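Local coordinates for protein endo-beta-1,4-glucanase (Streptomyces sp., PDB 1OA4) that hydrolyses internal beta-1,4-glucosidic bonds in cellulose as an endoglucanase of glycoside hydrolase family 12, at residues Q14-V18 with S215-A219; R146-W151 with F163-I169. One frame throughout, in Å; residues are numbered along the deposited sequence.

Contact 1 of 2, residues Q14-V18 with S215-A219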
loop_
_atom_site.group_PDB
_atom_site.type_symbol
_atom_site.label_atom_id
_atom_site.label_comp_id
_atom_site.label_asym_id
_atom_site.label_seq_id
_atom_site.Cartn_x
_atom_site.Cartn_y
_atom_site.Cartn_z
ATOM N N GLN A 14 -15.113 -5.283 8.597
ATOM C CA GLN A 14 -15.039 -5.158 10.048
ATOM C C GLN A 14 -15.548 -3.804 10.558
ATOM O O GLN A 14 -15.218 -3.387 11.669
ATOM C CB GLN A 14 -13.604 -5.392 10.515
ATOM C CG GLN A 14 -12.980 -6.727 10.086
ATOM C CD GLN A 14 -11.460 -6.740 10.289
ATOM O OE1 GLN A 14 -10.972 -6.650 11.412
ATOM N NE2 GLN A 14 -10.719 -6.829 9.196
ATOM N N ASP A 15 -16.333 -3.125 9.726
ATOM C CA ASP A 15 -16.803 -1.757 9.994
ATOM C C ASP A 15 -15.621 -0.898 10.428
ATOM O O ASP A 15 -15.731 -0.063 11.328
ATOM C CB ASP A 15 -17.897 -1.723 11.058
ATOM C CG ASP A 15 -18.581 -0.366 11.142
ATOM O OD1 ASP A 15 -18.761 0.323 10.107
ATOM O OD2 ASP A 15 -18.955 0.117 12.231
ATOM N N ARG A 16 -14.476 -1.098 9.775
ATOM C CA ARG A 16 -13.257 -0.425 10.204
ATOM C C ARG A 16 -12.267 -0.088 9.089
ATOM O O ARG A 16 -11.517 0.881 9.224
ATOM C CB ARG A 16 -12.530 -1.269 11.266
ATOM C CG ARG A 16 -11.272 -0.641 11.832
ATOM C CD ARG A 16 -11.551 0.677 12.559
ATOM N NE ARG A 16 -10.366 1.305 13.108
ATOM C CZ ARG A 16 -9.550 2.080 12.393
ATOM N NH1 ARG A 16 -9.780 2.281 11.109
ATOM N NH2 ARG A 16 -8.504 2.630 12.961
ATOM N N TYR A 17 -12.210 -0.894 8.038
ATOM C CA TYR A 17 -11.232 -0.654 6.963
ATOM C C TYR A 17 -11.925 -0.628 5.611
ATOM O O TYR A 17 -12.911 -1.312 5.383
ATOM C CB TYR A 17 -10.129 -1.740 6.951
ATOM C CG TYR A 17 -9.454 -1.947 8.295
ATOM C CD1 TYR A 17 -8.673 -0.968 8.877
ATOM C CD2 TYR A 17 -9.610 -3.141 8.993
ATOM C CE1 TYR A 17 -8.081 -1.164 10.130
ATOM C CE2 TYR A 17 -9.020 -3.344 10.211
ATOM C CZ TYR A 17 -8.253 -2.371 10.787
ATOM O OH TYR A 17 -7.671 -2.590 12.026
ATOM N N VAL A 18 -11.393 0.193 4.715
ATOM C CA VAL A 18 -11.903 0.299 3.362
ATOM C C VAL A 18 -11.156 -0.692 2.474
ATOM O O VAL A 18 -9.935 -0.847 2.611
ATOM C CB VAL A 18 -11.678 1.709 2.793
ATOM C CG1 VAL A 18 -12.173 1.794 1.358
ATOM C CG2 VAL A 18 -12.326 2.748 3.682
ATOM N N SER A 215 -5.854 -11.041 5.898
ATOM C CA SER A 215 -6.227 -10.214 7.021
ATOM C C SER A 215 -5.390 -8.952 7.006
ATOM O O SER A 215 -4.343 -8.887 6.353
ATOM C CB SER A 215 -6.012 -10.966 8.341
ATOM O OG SER A 215 -4.649 -11.289 8.528
ATOM N N PHE A 216 -5.848 -7.952 7.746
ATOM C CA PHE A 216 -5.172 -6.669 7.856
ATOM C C PHE A 216 -5.617 -5.974 9.123
ATOM O O PHE A 216 -6.780 -6.069 9.522
ATOM C CB PHE A 216 -5.578 -5.794 6.661
ATOM C CG PHE A 216 -5.076 -4.359 6.712
ATOM C CD1 PHE A 216 -3.788 -4.038 6.331
ATOM C CD2 PHE A 216 -5.927 -3.323 7.093
ATOM C CE1 PHE A 216 -3.352 -2.719 6.368
ATOM C CE2 PHE A 216 -5.489 -2.001 7.134
ATOM C CZ PHE A 216 -4.196 -1.701 6.773
ATOM N N SER A 217 -4.696 -5.238 9.727
ATOM C CA SER A 217 -5.045 -4.383 10.836
ATOM C C SER A 217 -4.201 -3.127 10.765
ATOM O O SER A 217 -3.129 -3.131 10.184
ATOM C CB SER A 217 -4.836 -5.108 12.163
ATOM O OG SER A 217 -3.464 -5.333 12.427
ATOM N N SER A 218 -4.704 -2.070 11.388
ATOM C CA SER A 218 -3.997 -0.819 11.494
ATOM C C SER A 218 -4.614 -0.031 12.647
ATOM O O SER A 218 -5.849 0.027 12.782
ATOM C CB SER A 218 -4.136 -0.053 10.202
ATOM O OG SER A 218 -3.661 1.260 10.377
ATOM N N ALA A 219 -3.760 0.527 13.491
ATOM C CA ALA A 219 -4.188 1.453 14.536
ATOM C C ALA A 219 -3.130 2.551 14.582
ATOM O O ALA A 219 -1.963 2.289 14.333
ATOM C CB ALA A 219 -4.299 0.747 15.874
HETATM O O HOH W 1 -8.672 -8.540 8.603
HETATM O O HOH W 2 -8.075 -6.914 11.705
HETATM O O HOH W 3 -7.474 -1.002 14.784
#
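Q14 reaches F216 through water, where the turn after strand 10-13 looks across to strand 212-218, which belongs to the other sheet of the family 12 beta sandwich. Its amide suits a bridging role because it both donates and accepts: OE1 takes a hydrogen bond from water 2, which also donates to F216 O (2.7 Å), while NE2 gives a weak one to water 1, the acceptor for F216 N. Past the turn, R16 and Y17 form a classic beta bulge against strand 10-13, and both side chains head for strand 212-218. R16 is long enough to serve twice. Its CG sits 3.6 Å above the centre of the Y17 ring, and S218 O lies over one face of its guanidinium, which is salt-bridged to D62. D62 also accepts from S218 OG, so one carboxylate steadies both sides. Y17 carries most of the contact. With CG anti to the carbonyl carbon (chi1 -52°), its ring is held between R16 CG on one face and F216 on the other. F216 comes edge-on in a T-shaped pair, centroids 5.1 Å apart and planes at 82°, its CE2 lying 3.8 Å from Y17 CD1. A tyrosine fits here because its apolar ring can be buried between R16 and F216 while its hydroxyl reaches the strand's backbone: S218 N donates to Y17 OH at 3.1 Å, with an N-H...O angle of 160°.

Contact 2 of 2, residues R146-W151 with F163-I169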
loop_
_atom_site.group_PDB
_atom_site.type_symbol
_atom_site.label_atom_id
_atom_site.label_comp_id
_atom_site.label_asym_id
_atom_site.label_seq_id
_atom_site.Cartn_x
_atom_site.Cartn_y
_atom_site.Cartn_z
ATOM N N ARG A 146 14.082 -5.941 10.203
ATOM C CA ARG A 146 14.212 -6.564 8.891
ATOM C C ARG A 146 15.120 -5.691 8.023
ATOM O O ARG A 146 15.276 -4.502 8.275
ATOM C CB ARG A 146 12.827 -6.705 8.232
ATOM C CG ARG A 146 11.974 -7.819 8.790
ATOM C CD ARG A 146 10.642 -7.949 8.101
ATOM N NE ARG A 146 9.800 -8.989 8.689
ATOM C CZ ARG A 146 9.820 -10.269 8.343
ATOM N NH1 ARG A 146 10.651 -10.707 7.408
ATOM N NH2 ARG A 146 9.001 -11.120 8.938
ATOM N N SER A 147 15.747 -6.288 7.017
ATOM C CA SER A 147 16.600 -5.523 6.110
ATOM C C SER A 147 15.840 -5.153 4.839
ATOM O O SER A 147 15.070 -5.967 4.321
ATOM C CB SER A 147 17.843 -6.315 5.734
ATOM O OG SER A 147 18.669 -5.541 4.876
ATOM N N TRP A 148 16.051 -3.926 4.355
ATOM C CA TRP A 148 15.367 -3.431 3.149
ATOM C C TRP A 148 16.294 -2.739 2.174
ATOM O O TRP A 148 17.218 -2.051 2.574
ATOM C CB TRP A 148 14.259 -2.430 3.496
ATOM C CG TRP A 148 13.346 -2.938 4.551
ATOM C CD1 TRP A 148 13.516 -2.812 5.886
ATOM C CD2 TRP A 148 12.128 -3.673 4.369
ATOM N NE1 TRP A 148 12.487 -3.429 6.561
ATOM C CE2 TRP A 148 11.616 -3.953 5.647
ATOM C CE3 TRP A 148 11.412 -4.119 3.257
ATOM C CZ2 TRP A 148 10.435 -4.660 5.845
ATOM C CZ3 TRP A 148 10.240 -4.818 3.454
ATOM C CH2 TRP A 148 9.760 -5.080 4.740
ATOM N N GLU A 149 16.018 -2.952 0.895
ATOM C CA GLU A 149 16.718 -2.268 -0.175
ATOM C C GLU A 149 15.878 -1.029 -0.387
ATOM O O GLU A 149 14.664 -1.139 -0.595
ATOM C CB GLU A 149 16.753 -3.143 -1.425
ATOM C CG GLU A 149 17.519 -2.568 -2.598
ATOM C CD GLU A 149 17.527 -3.533 -3.773
ATOM O OE1 GLU A 149 18.040 -4.671 -3.624
ATOM O OE2 GLU A 149 16.989 -3.185 -4.834
ATOM N N VAL A 150 16.494 0.141 -0.282
ATOM C CA VAL A 150 15.755 1.391 -0.364
ATOM C C VAL A 150 15.899 2.060 -1.723
ATOM O O VAL A 150 17.007 2.165 -2.267
ATOM C CB VAL A 150 16.201 2.383 0.734
ATOM C CG1 VAL A 150 15.278 3.596 0.759
ATOM C CG2 VAL A 150 16.237 1.700 2.104
ATOM N N TRP A 151 14.773 2.514 -2.259
ATOM C CA TRP A 151 14.726 3.221 -3.521
ATOM C C TRP A 151 14.015 4.537 -3.328
ATOM O O TRP A 151 13.053 4.607 -2.572
ATOM C CB TRP A 151 13.922 2.439 -4.558
ATOM C CG TRP A 151 14.554 1.182 -5.033
ATOM C CD1 TRP A 151 14.963 0.131 -4.277
ATOM C CD2 TRP A 151 14.819 0.824 -6.397
ATOM N NE1 TRP A 151 15.484 -0.856 -5.081
ATOM C CE2 TRP A 151 15.406 -0.453 -6.390
ATOM C CE3 TRP A 151 14.627 1.464 -7.624
ATOM C CZ2 TRP A 151 15.804 -1.104 -7.562
ATOM C CZ3 TRP A 151 15.018 0.821 -8.790
ATOM C CH2 TRP A 151 15.603 -0.442 -8.751
ATOM N N PHE A 163 10.748 0.367 0.166
ATOM C CA PHE A 163 11.561 -0.544 0.944
ATOM C C PHE A 163 11.272 -1.944 0.433
ATOM O O PHE A 163 10.145 -2.434 0.579
ATOM C CB PHE A 163 11.200 -0.435 2.431
ATOM C CG PHE A 163 11.448 0.925 3.008
ATOM C CD1 PHE A 163 10.529 1.941 2.831
ATOM C CD2 PHE A 163 12.616 1.202 3.702
ATOM C CE1 PHE A 163 10.763 3.187 3.354
ATOM C CE2 PHE A 163 12.846 2.440 4.219
ATOM C CZ PHE A 163 11.944 3.439 4.034
ATOM N N LEU A 164 12.270 -2.562 -0.192
ATOM C CA LEU A 164 12.131 -3.886 -0.787
ATOM C C LEU A 164 12.702 -4.991 0.077
ATOM O O LEU A 164 13.865 -4.934 0.451
ATOM C CB LEU A 164 12.863 -3.935 -2.127
ATOM C CG LEU A 164 12.023 -3.663 -3.364
ATOM C CD1 LEU A 164 11.332 -2.325 -3.273
ATOM C CD2 LEU A 164 12.952 -3.727 -4.571
ATOM N N ALA A 165 11.879 -5.981 0.382
ATOM C CA ALA A 165 12.305 -7.169 1.126
ATOM C C ALA A 165 13.169 -8.031 0.215
ATOM O O ALA A 165 12.968 -8.040 -0.989
ATOM C CB ALA A 165 11.115 -7.958 1.580
ATOM N N PRO A 166 14.131 -8.752 0.781
ATOM C CA PRO A 166 15.017 -9.633 -0.006
ATOM C C PRO A 166 14.358 -10.912 -0.506
ATOM O O PRO A 166 14.818 -11.500 -1.494
ATOM C CB PRO A 166 16.108 -9.995 0.996
ATOM C CG PRO A 166 15.400 -9.926 2.338
ATOM C CD PRO A 166 14.514 -8.721 2.205
ATOM N N SER A 167 13.315 -11.350 0.182
ATOM C CA SER A 167 12.557 -12.529 -0.199
ATOM C C SER A 167 11.131 -12.375 0.316
ATOM O O SER A 167 10.871 -11.507 1.148
ATOM C CB SER A 167 13.183 -13.793 0.396
ATOM O OG SER A 167 13.139 -13.743 1.808
ATOM N N ALA A 168 10.230 -13.231 -0.149
ATOM C CA ALA A 168 8.810 -13.125 0.187
ATOM C C ALA A 168 8.511 -13.124 1.681
ATOM O O ALA A 168 8.933 -14.019 2.421
ATOM C CB ALA A 168 8.015 -14.230 -0.462
ATOM N N ILE A 169 7.741 -12.125 2.100
ATOM C CA ILE A 169 7.215 -12.058 3.449
ATOM C C ILE A 169 5.725 -12.395 3.367
ATOM O O ILE A 169 4.962 -11.640 2.766
ATOM C CB ILE A 169 7.377 -10.643 4.021
ATOM C CG1 ILE A 169 8.852 -10.228 4.040
ATOM C CG2 ILE A 169 6.730 -10.596 5.395
ATOM C CD1 ILE A 169 9.084 -8.814 4.493
#
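E149 and L164 face each other as an antiparallel hydrogen-bonded pair, E149 N giving to L164 O at 3.0 Å and L164 N to E149 O at 2.8 Å, both nearly straight. Their side chains share a face of the sheet, where the leucine's branched end lies against the W151 indole, L164 CD2 3.9 Å from W151 NE1. That N-H donates to the anti lone pair of E149 OE2 (2.8 Å), nearly in the ring plane, tying the extended glutamate to the tryptophan. On the other face, V150 CG2 touches F163 CD2. With CG anti to the carbonyl carbon (chi1 -50°), the W148 indole lies between F163, whose edge meets its face in a T-shaped stack, and A165 and I169 on the opposite side. CZ3 meets A165 CB at 3.8 Å, off the rim, where a small methyl fits beside the indole. R146 and I169 slide past each other in opposite directions, I169 CG2 over one face of the guanidinium and CD1 3.8 Å from R146 NH1. At P166, whose nitrogen has no hydrogen to offer, S147 O meets CD instead. Around this shell, V143 O accepts from W148 NE1, W172 takes R146 in a cation-pi contact, and F179 of helix 176-185 stacks edge-to-face with W148 and F163. While the loop packs back on W148 and R146, the two bridged pairs belong to the antiparallel hairpin of strands 146-154 and 159-164, part of the larger sheet of the family 12 sandwich.

How the contacts relate
From the N terminus the chain first runs through strand 10-13 into 14-18, the opening half of contact 1, whose partner 215-219 comes almost at the C terminus. The loop closed in this way spans 196 residues and contains most of both sheets. Contact 2 is nested inside it: 146-151 meets 163-169 after only 11 residues, closing a local hairpin. The two do not cross or touch: the centres of contact 1 and contact 2 are about 24 Å apart, and the nearest atoms of contact 1 and contact 2 are about 10 Å apart. Contact 1 joins the two sheets, linking strand 17-20 to strand 212-218, whereas contact 2 works within the larger sheet, to which strand 17-20 also belongs, and continues into the loop leading to strand 171-175.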